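Local coordinates for RavA (Legionella pneumophila str. Paris, PDB 6WO6), which is an effector of Legionella pneumophila linked to cell invasion, folded as an elongated all-helical chain, with no molecular activity assigned here, at residues F255-D260 / V281-E286; Q188-R193 / V234-G239; Q145-V150 / A172-I177; N129-I134 / Q160-A165. The protein carries 2 engineered substitutions. All blocks are in the same frame, centred on the assembly; numbering follows the deposited sequence.

Contact 1: residues F255-D260 / V281-E286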
loop_
_atom_site.group_PDB
_atom_site.type_symbol
_atom_site.label_atom_id
_atom_site.label_comp_id
_atom_site.label_asym_id
_atom_site.label_seq_id
_atom_site.Cartn_x
_atom_site.Cartn_y
_atom_site.Cartn_z
ATOM N N PHE A 255 -13.409 -16.925 15.439
ATOM C CA PHE A 255 -12.906 -17.302 16.757
ATOM C C PHE A 255 -14.046 -17.739 17.673
ATOM O O PHE A 255 -13.934 -18.748 18.386
ATOM C CB PHE A 255 -12.136 -16.140 17.384
ATOM C CG PHE A 255 -10.769 -15.926 16.801
ATOM C CD1 PHE A 255 -10.008 -16.998 16.361
ATOM C CD2 PHE A 255 -10.241 -14.647 16.694
ATOM C CE1 PHE A 255 -8.742 -16.797 15.826
ATOM C CE2 PHE A 255 -8.978 -14.444 16.160
ATOM C CZ PHE A 255 -8.231 -15.519 15.725
ATOM N N ALA A 256 -15.153 -16.988 17.665
ATOM C CA ALA A 256 -16.301 -17.347 18.495
ATOM C C ALA A 256 -16.859 -18.712 18.112
ATOM O O ALA A 256 -17.231 -19.505 18.984
ATOM C CB ALA A 256 -17.389 -16.278 18.382
ATOM N N LEU A 257 -16.927 -19.002 16.810
ATOM C CA LEU A 257 -17.447 -20.291 16.362
ATOM C C LEU A 257 -16.542 -21.434 16.796
ATOM O O LEU A 257 -17.028 -22.502 17.189
ATOM C CB LEU A 257 -17.617 -20.300 14.844
ATOM C CG LEU A 257 -17.979 -21.663 14.245
ATOM C CD1 LEU A 257 -19.318 -22.149 14.776
ATOM C CD2 LEU A 257 -17.984 -21.609 12.727
ATOM N N ARG A 258 -15.222 -21.239 16.715
ATOM C CA ARG A 258 -14.311 -22.267 17.212
ATOM C C ARG A 258 -14.497 -22.487 18.709
ATOM O O ARG A 258 -14.494 -23.633 19.182
ATOM C CB ARG A 258 -12.863 -21.899 16.899
ATOM C CG ARG A 258 -11.857 -22.618 17.781
ATOM C CD ARG A 258 -10.618 -23.024 17.012
ATOM N NE ARG A 258 -9.592 -23.563 17.898
ATOM C CZ ARG A 258 -8.437 -24.071 17.483
ATOM N NH1 ARG A 258 -8.158 -24.118 16.187
ATOM N NH2 ARG A 258 -7.562 -24.533 18.364
ATOM N N ARG A 259 -14.667 -21.403 19.472
ATOM C CA ARG A 259 -14.934 -21.554 20.901
ATOM C C ARG A 259 -16.220 -22.339 21.136
ATOM O O ARG A 259 -16.280 -23.203 22.018
ATOM C CB ARG A 259 -15.014 -20.184 21.576
ATOM C CG ARG A 259 -14.548 -20.185 23.025
ATOM C CD ARG A 259 -15.185 -19.069 23.838
ATOM N NE ARG A 259 -16.132 -19.601 24.817
ATOM C CZ ARG A 259 -16.646 -18.905 25.828
ATOM N NH1 ARG A 259 -16.306 -17.634 26.005
ATOM N NH2 ARG A 259 -17.500 -19.484 26.664
ATOM N N ASP A 260 -17.260 -22.045 20.351
ATOM C CA ASP A 260 -18.527 -22.760 20.470
ATOM C C ASP A 260 -18.348 -24.246 20.186
ATOM O O ASP A 260 -18.860 -25.096 20.925
ATOM C CB ASP A 260 -19.550 -22.143 19.513
ATOM C CG ASP A 260 -20.980 -22.508 19.861
ATOM O OD1 ASP A 260 -21.202 -23.160 20.904
ATOM O OD2 ASP A 260 -21.884 -22.133 19.084
ATOM N N VAL A 281 -26.488 -22.521 10.387
ATOM C CA VAL A 281 -25.914 -23.322 9.310
ATOM C C VAL A 281 -25.057 -22.448 8.405
ATOM O O VAL A 281 -23.996 -22.871 7.932
ATOM C CB VAL A 281 -27.024 -24.041 8.524
ATOM C CG1 VAL A 281 -26.430 -24.887 7.411
ATOM C CG2 VAL A 281 -27.861 -24.902 9.455
ATOM N N ASP A 282 -25.499 -21.210 8.161
ATOM C CA ASP A 282 -24.713 -20.279 7.356
ATOM C C ASP A 282 -23.338 -20.041 7.970
ATOM O O ASP A 282 -22.328 -20.009 7.257
ATOM C CB ASP A 282 -25.466 -18.957 7.206
ATOM C CG ASP A 282 -26.827 -19.128 6.563
ATOM O OD1 ASP A 282 -26.944 -19.935 5.618
ATOM O OD2 ASP A 282 -27.784 -18.457 7.004
ATOM N N LEU A 283 -23.280 -19.874 9.293
ATOM C CA LEU A 283 -22.004 -19.632 9.958
ATOM C C LEU A 283 -21.100 -20.858 9.891
ATOM O O LEU A 283 -19.896 -20.734 9.636
ATOM C CB LEU A 283 -22.245 -19.213 11.409
ATOM C CG LEU A 283 -20.998 -18.923 12.247
ATOM C CD1 LEU A 283 -20.155 -17.851 11.583
ATOM C CD2 LEU A 283 -21.382 -18.504 13.653
ATOM N N CYS A 284 -21.659 -22.051 10.112
ATOM C CA CYS A 284 -20.859 -23.269 10.014
ATOM C C CYS A 284 -20.317 -23.461 8.603
ATOM O O CYS A 284 -19.169 -23.882 8.423
ATOM C CB CYS A 284 -21.688 -24.481 10.439
ATOM S SG CYS A 284 -22.137 -24.525 12.193
ATOM N N LEU A 285 -21.129 -23.155 7.586
ATOM C CA LEU A 285 -20.665 -23.281 6.208
ATOM C C LEU A 285 -19.588 -22.251 5.889
ATOM O O LEU A 285 -18.604 -22.564 5.206
ATOM C CB LEU A 285 -21.840 -23.134 5.242
ATOM C CG LEU A 285 -22.919 -24.217 5.225
ATOM C CD1 LEU A 285 -24.023 -23.844 4.247
ATOM C CD2 LEU A 285 -22.326 -25.569 4.876
ATOM N N GLU A 286 -19.757 -21.018 6.377
ATOM C CA GLU A 286 -18.792 -19.962 6.090
ATOM C C GLU A 286 -17.404 -20.318 6.599
ATOM O O GLU A 286 -16.400 -19.889 6.020
ATOM C CB GLU A 286 -19.263 -18.644 6.708
ATOM C CG GLU A 286 -18.477 -17.416 6.268
ATOM C CD GLU A 286 -19.001 -16.133 6.896
ATOM O OE1 GLU A 286 -19.714 -16.214 7.918
ATOM O OE2 GLU A 286 -18.700 -15.043 6.366
#

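Contact 2: residues Q188-R193 / V234-G239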
loop_
_atom_site.group_PDB
_atom_site.type_symbol
_atom_site.label_atom_id
_atom_site.label_comp_id
_atom_site.label_asym_id
_atom_site.label_seq_id
_atom_site.Cartn_x
_atom_site.Cartn_y
_atom_site.Cartn_z
ATOM N N GLN A 188 0.895 -15.896 10.883
ATOM C CA GLN A 188 2.295 -15.491 10.835
ATOM C C GLN A 188 2.452 -14.061 10.335
ATOM O O GLN A 188 3.458 -13.411 10.636
ATOM C CB GLN A 188 3.088 -16.461 9.964
ATOM C CG GLN A 188 3.166 -17.870 10.544
ATOM C CD GLN A 188 3.779 -18.867 9.585
ATOM O OE1 GLN A 188 3.874 -18.612 8.382
ATOM N NE2 GLN A 188 4.199 -20.013 10.110
ATOM N N PHE A 189 1.477 -13.556 9.576
ATOM C CA PHE A 189 1.484 -12.144 9.207
ATOM C C PHE A 189 1.541 -11.261 10.445
ATOM O O PHE A 189 2.210 -10.221 10.451
ATOM C CB PHE A 189 0.242 -11.813 8.372
ATOM C CG PHE A 189 0.163 -10.373 7.945
ATOM C CD1 PHE A 189 0.773 -9.951 6.773
ATOM C CD2 PHE A 189 -0.517 -9.439 8.714
ATOM C CE1 PHE A 189 0.708 -8.628 6.376
ATOM C CE2 PHE A 189 -0.581 -8.111 8.322
ATOM C CZ PHE A 189 0.030 -7.708 7.151
ATOM N N PHE A 190 0.853 -11.671 11.509
ATOM C CA PHE A 190 0.787 -10.896 12.740
ATOM C C PHE A 190 1.874 -11.274 13.735
ATOM O O PHE A 190 2.337 -10.412 14.492
ATOM C CB PHE A 190 -0.588 -11.070 13.390
ATOM C CG PHE A 190 -1.730 -10.660 12.506
ATOM C CD1 PHE A 190 -2.249 -11.537 11.566
ATOM C CD2 PHE A 190 -2.284 -9.397 12.611
ATOM C CE1 PHE A 190 -3.301 -11.157 10.746
ATOM C CE2 PHE A 190 -3.336 -9.014 11.796
ATOM C CZ PHE A 190 -3.844 -9.896 10.862
ATOM N N SER A 191 2.290 -12.538 13.759
ATOM C CA SER A 191 3.307 -12.982 14.702
ATOM C C SER A 191 4.730 -12.781 14.193
ATOM O O SER A 191 5.676 -13.171 14.883
ATOM C CB SER A 191 3.095 -14.459 15.058
ATOM O OG SER A 191 3.182 -15.281 13.907
ATOM N N SER A 192 4.906 -12.186 13.016
ATOM C CA SER A 192 6.240 -11.984 12.470
ATOM C C SER A 192 7.014 -10.959 13.292
ATOM O O SER A 192 6.452 -10.000 13.825
ATOM C CB SER A 192 6.161 -11.529 11.011
ATOM O OG SER A 192 7.444 -11.219 10.491
ATOM N N ARG A 193 8.327 -11.179 13.394
ATOM C CA ARG A 193 9.181 -10.215 14.078
ATOM C C ARG A 193 9.218 -8.883 13.340
ATOM O O ARG A 193 9.423 -7.835 13.963
ATOM C CB ARG A 193 10.592 -10.780 14.232
ATOM N N VAL A 234 -6.494 -9.856 16.878
ATOM C CA VAL A 234 -7.696 -9.028 16.817
ATOM C C VAL A 234 -7.356 -7.561 17.069
ATOM O O VAL A 234 -7.867 -6.665 16.383
ATOM C CB VAL A 234 -8.753 -9.550 17.806
ATOM C CG1 VAL A 234 -9.963 -8.636 17.831
ATOM C CG2 VAL A 234 -9.171 -10.958 17.424
ATOM N N MET A 235 -6.490 -7.291 18.052
ATOM C CA MET A 235 -6.114 -5.912 18.343
ATOM C C MET A 235 -5.383 -5.285 17.166
ATOM O O MET A 235 -5.616 -4.119 16.837
ATOM C CB MET A 235 -5.251 -5.843 19.605
ATOM C CG MET A 235 -5.963 -6.270 20.875
ATOM S SD MET A 235 -7.472 -5.332 21.195
ATOM C CE MET A 235 -6.829 -3.971 22.159
ATOM N N LYS A 236 -4.514 -6.049 16.500
ATOM C CA LYS A 236 -3.806 -5.502 15.345
ATOM C C LYS A 236 -4.762 -5.209 14.191
ATOM O O LYS A 236 -4.658 -4.154 13.542
ATOM C CB LYS A 236 -2.697 -6.459 14.914
ATOM C CG LYS A 236 -1.479 -6.378 15.825
ATOM C CD LYS A 236 -0.521 -7.538 15.639
ATOM C CE LYS A 236 0.653 -7.411 16.596
ATOM N NZ LYS A 236 1.555 -8.590 16.535
ATOM N N ILE A 237 -5.707 -6.116 13.927
ATOM C CA ILE A 237 -6.694 -5.866 12.877
ATOM C C ILE A 237 -7.490 -4.605 13.191
ATOM O O ILE A 237 -7.638 -3.716 12.343
ATOM C CB ILE A 237 -7.613 -7.084 12.692
ATOM C CG1 ILE A 237 -6.806 -8.285 12.195
ATOM C CG2 ILE A 237 -8.734 -6.758 11.719
ATOM C CD1 ILE A 237 -7.557 -9.593 12.267
ATOM N N LYS A 238 -8.000 -4.495 14.422
ATOM C CA LYS A 238 -8.686 -3.268 14.819
ATOM C C LYS A 238 -7.757 -2.063 14.794
ATOM O O LYS A 238 -8.232 -0.923 14.757
ATOM C CB LYS A 238 -9.312 -3.433 16.207
ATOM C CG LYS A 238 -10.743 -3.955 16.172
ATOM C CD LYS A 238 -10.885 -5.259 16.939
ATOM C CE LYS A 238 -11.422 -5.037 18.347
ATOM N NZ LYS A 238 -12.851 -4.606 18.345
ATOM N N GLY A 239 -6.451 -2.289 14.808
ATOM C CA GLY A 239 -5.496 -1.208 14.720
ATOM C C GLY A 239 -5.350 -0.632 13.326
ATOM O O GLY A 239 -5.302 0.591 13.168
#

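Contact 3: residues Q145-V150 / A172-I177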
loop_
_atom_site.group_PDB
_atom_site.type_symbol
_atom_site.label_atom_id
_atom_site.label_comp_id
_atom_site.label_asym_id
_atom_site.label_seq_id
_atom_site.Cartn_x
_atom_site.Cartn_y
_atom_site.Cartn_z
ATOM N N GLN A 145 9.031 -9.963 -8.877
ATOM C CA GLN A 145 10.393 -10.239 -9.332
ATOM C C GLN A 145 11.240 -8.974 -9.330
ATOM O O GLN A 145 12.386 -8.978 -8.863
ATOM C CB GLN A 145 10.365 -10.859 -10.731
ATOM C CG GLN A 145 9.406 -12.032 -10.891
ATOM C CD GLN A 145 8.004 -11.595 -11.271
ATOM O OE1 GLN A 145 7.057 -11.766 -10.500
ATOM N NE2 GLN A 145 7.863 -11.029 -12.464
ATOM N N ASP A 146 10.689 -7.877 -9.841
ATOM C CA ASP A 146 11.394 -6.606 -9.902
ATOM C C ASP A 146 11.388 -5.858 -8.575
ATOM O O ASP A 146 12.039 -4.813 -8.471
ATOM C CB ASP A 146 10.772 -5.729 -10.990
ATOM C CG ASP A 146 10.647 -6.451 -12.316
ATOM O OD1 ASP A 146 11.577 -7.204 -12.677
ATOM O OD2 ASP A 146 9.614 -6.269 -12.996
ATOM N N ARG A 147 10.696 -6.385 -7.562
ATOM C CA ARG A 147 10.452 -5.629 -6.336
ATOM C C ARG A 147 11.754 -5.163 -5.694
ATOM O O ARG A 147 11.890 -3.994 -5.318
ATOM C CB ARG A 147 9.639 -6.483 -5.362
ATOM C CG ARG A 147 9.029 -5.719 -4.205
ATOM C CD ARG A 147 7.998 -6.576 -3.488
ATOM N NE ARG A 147 6.848 -6.873 -4.338
ATOM C CZ ARG A 147 5.951 -7.820 -4.079
ATOM N NH1 ARG A 147 6.074 -8.572 -2.995
ATOM N NH2 ARG A 147 4.936 -8.020 -4.908
ATOM N N SER A 148 12.731 -6.063 -5.569
ATOM C CA SER A 148 13.995 -5.699 -4.944
ATOM C C SER A 148 14.905 -4.905 -5.872
ATOM O O SER A 148 15.827 -4.239 -5.388
ATOM C CB SER A 148 14.724 -6.951 -4.453
ATOM O OG SER A 148 14.970 -7.849 -5.520
ATOM N N ARG A 149 14.674 -4.953 -7.185
ATOM C CA ARG A 149 15.505 -4.160 -8.084
ATOM C C ARG A 149 15.077 -2.698 -8.067
ATOM O O ARG A 149 15.914 -1.803 -7.884
ATOM C CB ARG A 149 15.448 -4.732 -9.503
ATOM C CG ARG A 149 16.268 -3.950 -10.519
ATOM C CD ARG A 149 17.095 -4.860 -11.415
ATOM N NE ARG A 149 18.442 -5.065 -10.889
ATOM C CZ ARG A 149 19.446 -4.207 -11.055
ATOM N NH1 ARG A 149 20.641 -4.472 -10.543
ATOM N NH2 ARG A 149 19.256 -3.080 -11.729
ATOM N N VAL A 150 13.773 -2.446 -8.251
ATOM C CA VAL A 150 13.206 -1.107 -8.073
ATOM C C VAL A 150 13.783 -0.470 -6.821
ATOM O O VAL A 150 14.456 0.566 -6.879
ATOM C CB VAL A 150 11.668 -1.169 -8.003
ATOM C CG1 VAL A 150 11.088 0.181 -7.604
ATOM C CG2 VAL A 150 11.077 -1.622 -9.324
ATOM N N ALA A 172 7.495 -4.229 1.873
ATOM C CA ALA A 172 7.399 -5.262 2.901
ATOM C C ALA A 172 5.947 -5.603 3.210
ATOM O O ALA A 172 5.589 -6.783 3.339
ATOM C CB ALA A 172 8.122 -4.808 4.170
ATOM N N VAL A 173 5.097 -4.583 3.342
ATOM C CA VAL A 173 3.692 -4.835 3.653
ATOM C C VAL A 173 3.024 -5.617 2.526
ATOM O O VAL A 173 2.266 -6.564 2.774
ATOM C CB VAL A 173 2.961 -3.514 3.950
ATOM C CG1 VAL A 173 1.455 -3.726 3.950
ATOM C CG2 VAL A 173 3.411 -2.962 5.289
ATOM N N ARG A 174 3.308 -5.251 1.273
ATOM C CA ARG A 174 2.736 -5.987 0.145
ATOM C C ARG A 174 3.207 -7.439 0.138
ATOM O O ARG A 174 2.408 -8.367 -0.049
ATOM C CB ARG A 174 3.100 -5.296 -1.169
ATOM C CG ARG A 174 2.595 -6.014 -2.411
ATOM C CD ARG A 174 1.165 -5.622 -2.744
ATOM N NE ARG A 174 0.554 -6.549 -3.691
ATOM C CZ ARG A 174 0.709 -6.490 -5.012
ATOM N NH1 ARG A 174 0.110 -7.381 -5.790
ATOM N NH2 ARG A 174 1.463 -5.546 -5.555
ATOM N N ARG A 175 4.511 -7.652 0.341
ATOM C CA ARG A 175 5.060 -9.004 0.343
ATOM C C ARG A 175 4.420 -9.862 1.428
ATOM O O ARG A 175 4.098 -11.034 1.197
ATOM C CB ARG A 175 6.577 -8.947 0.530
ATOM C CG ARG A 175 7.248 -10.299 0.693
ATOM C CD ARG A 175 8.666 -10.145 1.220
ATOM N NE ARG A 175 8.696 -9.439 2.499
ATOM C CZ ARG A 175 9.785 -9.281 3.245
ATOM N NH1 ARG A 175 9.714 -8.625 4.395
ATOM N NH2 ARG A 175 10.946 -9.783 2.846
ATOM N N ASP A 176 4.222 -9.293 2.621
ATOM C CA ASP A 176 3.667 -10.086 3.712
ATOM C C ASP A 176 2.169 -10.314 3.548
ATOM O O ASP A 176 1.656 -11.351 3.983
ATOM C CB ASP A 176 3.971 -9.428 5.056
ATOM C CG ASP A 176 5.388 -9.698 5.523
ATOM O OD1 ASP A 176 6.146 -10.354 4.774
ATOM O OD2 ASP A 176 5.743 -9.262 6.637
ATOM N N ILE A 177 1.487 -9.409 2.870
ATOM C CA ILE A 177 0.032 -9.605 2.663
ATOM C C ILE A 177 -0.170 -10.721 1.649
ATOM O O ILE A 177 -1.200 -11.350 1.693
ATOM C CB ILE A 177 -0.623 -8.315 2.164
ATOM C CG1 ILE A 177 -0.715 -7.273 3.268
ATOM C CG2 ILE A 177 -1.984 -8.620 1.594
ATOM C CD1 ILE A 177 -1.528 -6.095 2.882
#

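Contact 4: residues N129-I134 / Q160-A165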
loop_
_atom_site.group_PDB
_atom_site.type_symbol
_atom_site.label_atom_id
_atom_site.label_comp_id
_atom_site.label_asym_id
_atom_site.label_seq_id
_atom_site.Cartn_x
_atom_site.Cartn_y
_atom_site.Cartn_z
ATOM N N ASN A 129 6.194 15.313 1.240
ATOM C CA ASN A 129 4.755 15.119 1.411
ATOM C C ASN A 129 4.137 14.250 0.322
ATOM O O ASN A 129 2.905 14.178 0.222
ATOM C CB ASN A 129 3.995 16.450 1.496
ATOM C CG ASN A 129 4.301 17.209 2.771
ATOM O OD1 ASN A 129 4.724 16.623 3.767
ATOM N ND2 ASN A 129 4.084 18.519 2.749
ATOM N N ASN A 130 4.954 13.577 -0.491
ATOM C CA ASN A 130 4.457 12.634 -1.484
ATOM C C ASN A 130 5.132 11.271 -1.378
ATOM O O ASN A 130 4.933 10.428 -2.259
ATOM C CB ASN A 130 4.637 13.191 -2.900
ATOM C CG ASN A 130 3.781 14.414 -3.161
ATOM O OD1 ASN A 130 2.640 14.497 -2.709
ATOM N ND2 ASN A 130 4.331 15.373 -3.894
ATOM N N GLU A 131 5.915 11.032 -0.324
ATOM C CA GLU A 131 6.632 9.765 -0.203
ATOM C C GLU A 131 5.672 8.600 0.006
ATOM O O GLU A 131 5.822 7.544 -0.622
ATOM C CB GLU A 131 7.642 9.835 0.943
ATOM C CG GLU A 131 8.565 11.050 0.919
ATOM C CD GLU A 131 7.988 12.251 1.654
ATOM O OE1 GLU A 131 6.750 12.351 1.770
ATOM O OE2 GLU A 131 8.778 13.096 2.123
ATOM N N VAL A 132 4.681 8.769 0.884
ATOM C CA VAL A 132 3.735 7.689 1.155
ATOM C C VAL A 132 2.938 7.343 -0.100
ATOM O O VAL A 132 2.755 6.166 -0.429
ATOM C CB VAL A 132 2.814 8.067 2.329
ATOM C CG1 VAL A 132 1.742 7.017 2.527
ATOM C CG2 VAL A 132 3.628 8.241 3.601
ATOM N N ALA A 133 2.464 8.361 -0.823
ATOM C CA ALA A 133 1.652 8.104 -2.008
ATOM C C ALA A 133 2.447 7.361 -3.075
ATOM O O ALA A 133 1.957 6.384 -3.659
ATOM C CB ALA A 133 1.103 9.419 -2.565
ATOM N N ILE A 134 3.681 7.804 -3.336
ATOM C CA ILE A 134 4.490 7.172 -4.373
ATOM C C ILE A 134 4.891 5.763 -3.954
ATOM O O ILE A 134 4.907 4.839 -4.776
ATOM C CB ILE A 134 5.721 8.037 -4.703
ATOM C CG1 ILE A 134 5.294 9.403 -5.249
ATOM C CG2 ILE A 134 6.609 7.333 -5.714
ATOM C CD1 ILE A 134 6.453 10.337 -5.532
ATOM N N GLN A 160 19.579 7.185 1.958
ATOM C CA GLN A 160 19.241 7.598 3.320
ATOM C C GLN A 160 18.184 8.702 3.313
ATOM O O GLN A 160 18.317 9.723 3.987
ATOM C CB GLN A 160 20.488 8.036 4.092
ATOM C CG GLN A 160 21.583 6.980 4.155
ATOM C CD GLN A 160 21.156 5.741 4.914
ATOM O OE1 GLN A 160 20.242 5.786 5.734
ATOM N NE2 GLN A 160 21.819 4.625 4.644
ATOM N N SER A 161 17.126 8.484 2.541
ATOM C CA SER A 161 16.029 9.431 2.427
ATOM C C SER A 161 14.744 8.830 2.981
ATOM O O SER A 161 14.594 7.608 3.088
ATOM C CB SER A 161 15.820 9.851 0.970
ATOM O OG SER A 161 15.607 8.718 0.147
ATOM N N LEU A 162 13.810 9.715 3.334
ATOM C CA LEU A 162 12.498 9.263 3.793
ATOM C C LEU A 162 11.785 8.468 2.707
ATOM O O LEU A 162 11.082 7.491 2.998
ATOM C CB LEU A 162 11.655 10.465 4.217
ATOM C CG LEU A 162 10.313 10.217 4.908
ATOM C CD1 LEU A 162 10.519 9.504 6.232
ATOM C CD2 LEU A 162 9.579 11.533 5.119
ATOM N N PHE A 163 11.976 8.861 1.447
ATOM C CA PHE A 163 11.287 8.208 0.339
ATOM C C PHE A 163 11.703 6.747 0.203
ATOM O O PHE A 163 10.854 5.860 0.047
ATOM C CB PHE A 163 11.563 8.975 -0.956
ATOM C CG PHE A 163 11.007 8.319 -2.180
ATOM C CD1 PHE A 163 9.676 7.935 -2.229
ATOM C CD2 PHE A 163 11.811 8.094 -3.286
ATOM C CE1 PHE A 163 9.159 7.331 -3.358
ATOM C CE2 PHE A 163 11.300 7.493 -4.421
ATOM C CZ PHE A 163 9.975 7.111 -4.458
ATOM N N ALA A 164 13.012 6.480 0.246
ATOM C CA ALA A 164 13.491 5.107 0.112
ATOM C C ALA A 164 13.009 4.238 1.269
ATOM O O ALA A 164 12.638 3.071 1.073
ATOM C CB ALA A 164 15.017 5.095 0.020
ATOM N N ALA A 165 12.997 4.796 2.483
ATOM C CA ALA A 165 12.491 4.059 3.634
ATOM C C ALA A 165 11.016 3.716 3.463
ATOM O O ALA A 165 10.599 2.581 3.737
ATOM C CB ALA A 165 12.712 4.870 4.911
#

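Contact 1: residues F255-D260 / V281-E286
Two helices of this all-helical protein meet through L257 and L283: the long helix 246-265 and the short helix 281-286, which the chain reaches after a 20-residue excursion that includes helix 270-275. The backbones come closest at L257 and C284, whose CA atoms are 7.8 Å apart, and the space between them is filled mainly by one leucine. L257 carries its CG opposite the backbone N (chi1 172°), which aims the isobutyl group at the neighbouring helix, and a single methyl, CD2, does the touching. L283 has the same first torsion, 180°, and the two leucines pass alongside each other in opposite directions. L257 CD2 lies 4.1 Å from L283 CG, and the same methyl continues past C284, whose CA is 4.3 Å from L257 CD2. C284 itself turns its side chain to one flank, toward F279, F291 of helix 290-294 and I324 of helix 311-327, while F287 adds to the cover on L257. The joint is therefore apolar and buried, with no hydrogen bond between the two segments. A polar link runs beside it, where E286 OE2 forms a salt bridge with K250 of helix 246-265 and also bonds S215. The closest approach of the two segments is L257 CD2 to the main-chain carbonyl of L283, 3.7 Å from L283 O.

Contact 2: residues Q188-R193 / V234-G239
The ring of F190 has K236 at its edge and its own neighbour F189 over one face. F189 CD2 stands 3.8 Å above the F190 plane, over the ring centre, while F190 CD1 lies in the plane of the F189 ring, so F189 turns its edge to the face of F190. K236 comes in along the rim: K236 CB is 3.8 Å from F190 CD2, and K236 CD sits in the ring plane, 4.0 Å from the same carbon. Farther round, I237 approaches obliquely, with I237 CG1 3.6 Å from both F190 CE2 and F190 CZ, its side chain crossing that of F190 at about a right angle. This packing joins the short, weakly bonded helix 188-191, which follows the long helix 162-181, to helix 230-240. L181 of helix 162-181, V233 and F240 also border the F190 ring. From CG outward K236 is fully extended and runs antiparallel to F190, past its ring and back to the main chain, where K236 NZ donates to F190 O at 2.8 Å. The bond meets the carbonyl at a C=O...N angle of 141°, with the nitrogen tilted 33° from the carbonyl plane. The ammonium has other company: D232 OD2 pairs with it in a salt bridge, and F195 offers its ring in a cation-pi contact, which together probably steady the charge next to the buried phenylalanine.

Contact 3: residues Q145-V150 / A172-I177
R147 lays its guanidinium over the aliphatic stem of R174, with R174 CG 3.9 Å above the plane and toward its rim, 4.0 Å from R147 NH2. The two side chains cross at about a right angle. In return, R147 NH2 stands over one face of the R174 guanidinium, and the two planes are 37° apart. Two positive groups can lie this close, with R147 NH2 4.3 Å from R174 NH2, probably because both attend the same acid: R174 NH1 forms a salt bridge with E178, and R147 NH2 has a long, weak ion pair with it. R174 NH2 also bonds the carbonyl O of A139, which helps fix its rotation. The other terminal nitrogen of R147 reaches the helix backbone, with R147 NH1 3.5 Å from R175 CA and 3.6 Å from R175 CB. The end of R175 leads away from R147, and with its bend at chi3 (58°) its NE pairs with D176 OD1 at 3.5 Å. F171 borders R147 as well. A long arginine thus spans from the start of helix 147-157 to the middle of helix 162-181, the consecutive helices of an alpha-helical hairpin.

Contact 4: residues N129-I134 / Q160-A165
E131 and F163 bring their CA atoms to 4.9 Å where the first turns of helices 131-141 and 162-181 meet, a close approach of two helix N-termini in an all-helical domain. Helix 147-157 comes between them in the chain, so the contact joins the first and third of three successive helices. E131 lies against the second of these starts with its aliphatic part: E131 CG is 4.0 Å from F163 CA. The bend at chi2, 89°, swings the carboxylate off that line and over to L162, where E131 OE2 comes 3.5 Å from L162 CD2, the two side chains crossing at about a right angle. As the first residue of helix 131-141, E131 is an acid placed where the helix dipole would probably favour it. Deeper in, I134 and F163 form the apolar half of the contact. Its first torsion (chi1 175°) swings the F163 ring to the far side of CB from the backbone N, past E131 and toward I134, whose methyl CG2 meets the outer ring carbons obliquely, 3.5 Å from F163 CE1 and 3.6 Å from F163 CZ. L127 of helix 120-127 touches both residues, and I154 of helix 147-157 lies against F163, so the ring is buried among several helices. The start of helix 162-181 has an N-cap: S161 OG takes a weak bond from the amide of A164, 3.4 Å from A164 N with an N-H...O angle of 163°, and the same oxygen is also bonded to F158 O.

Overall arrangement
The four contacts are spread along an elongated helical chain, with no ligand or defined active site to refer them to. Contacts 3 and 4 both use helix 162-181, at its middle and its start; their centres are 16 Å apart, and their segments alternate along the sequence. Contact 2 follows just beyond that helix and touches contact 3 directly, F189 CE1 lying 3.7 Å from I177 N. It touches contact 1 as well, through F255 CE2 and V234 CG2 at 3.7 Å, where helices 230-240 and 246-265 meet. Packing thus passes continuously from contact 3 through contact 2 to contact 1, whereas the centres of contacts 1 and 4 are 43 Å apart.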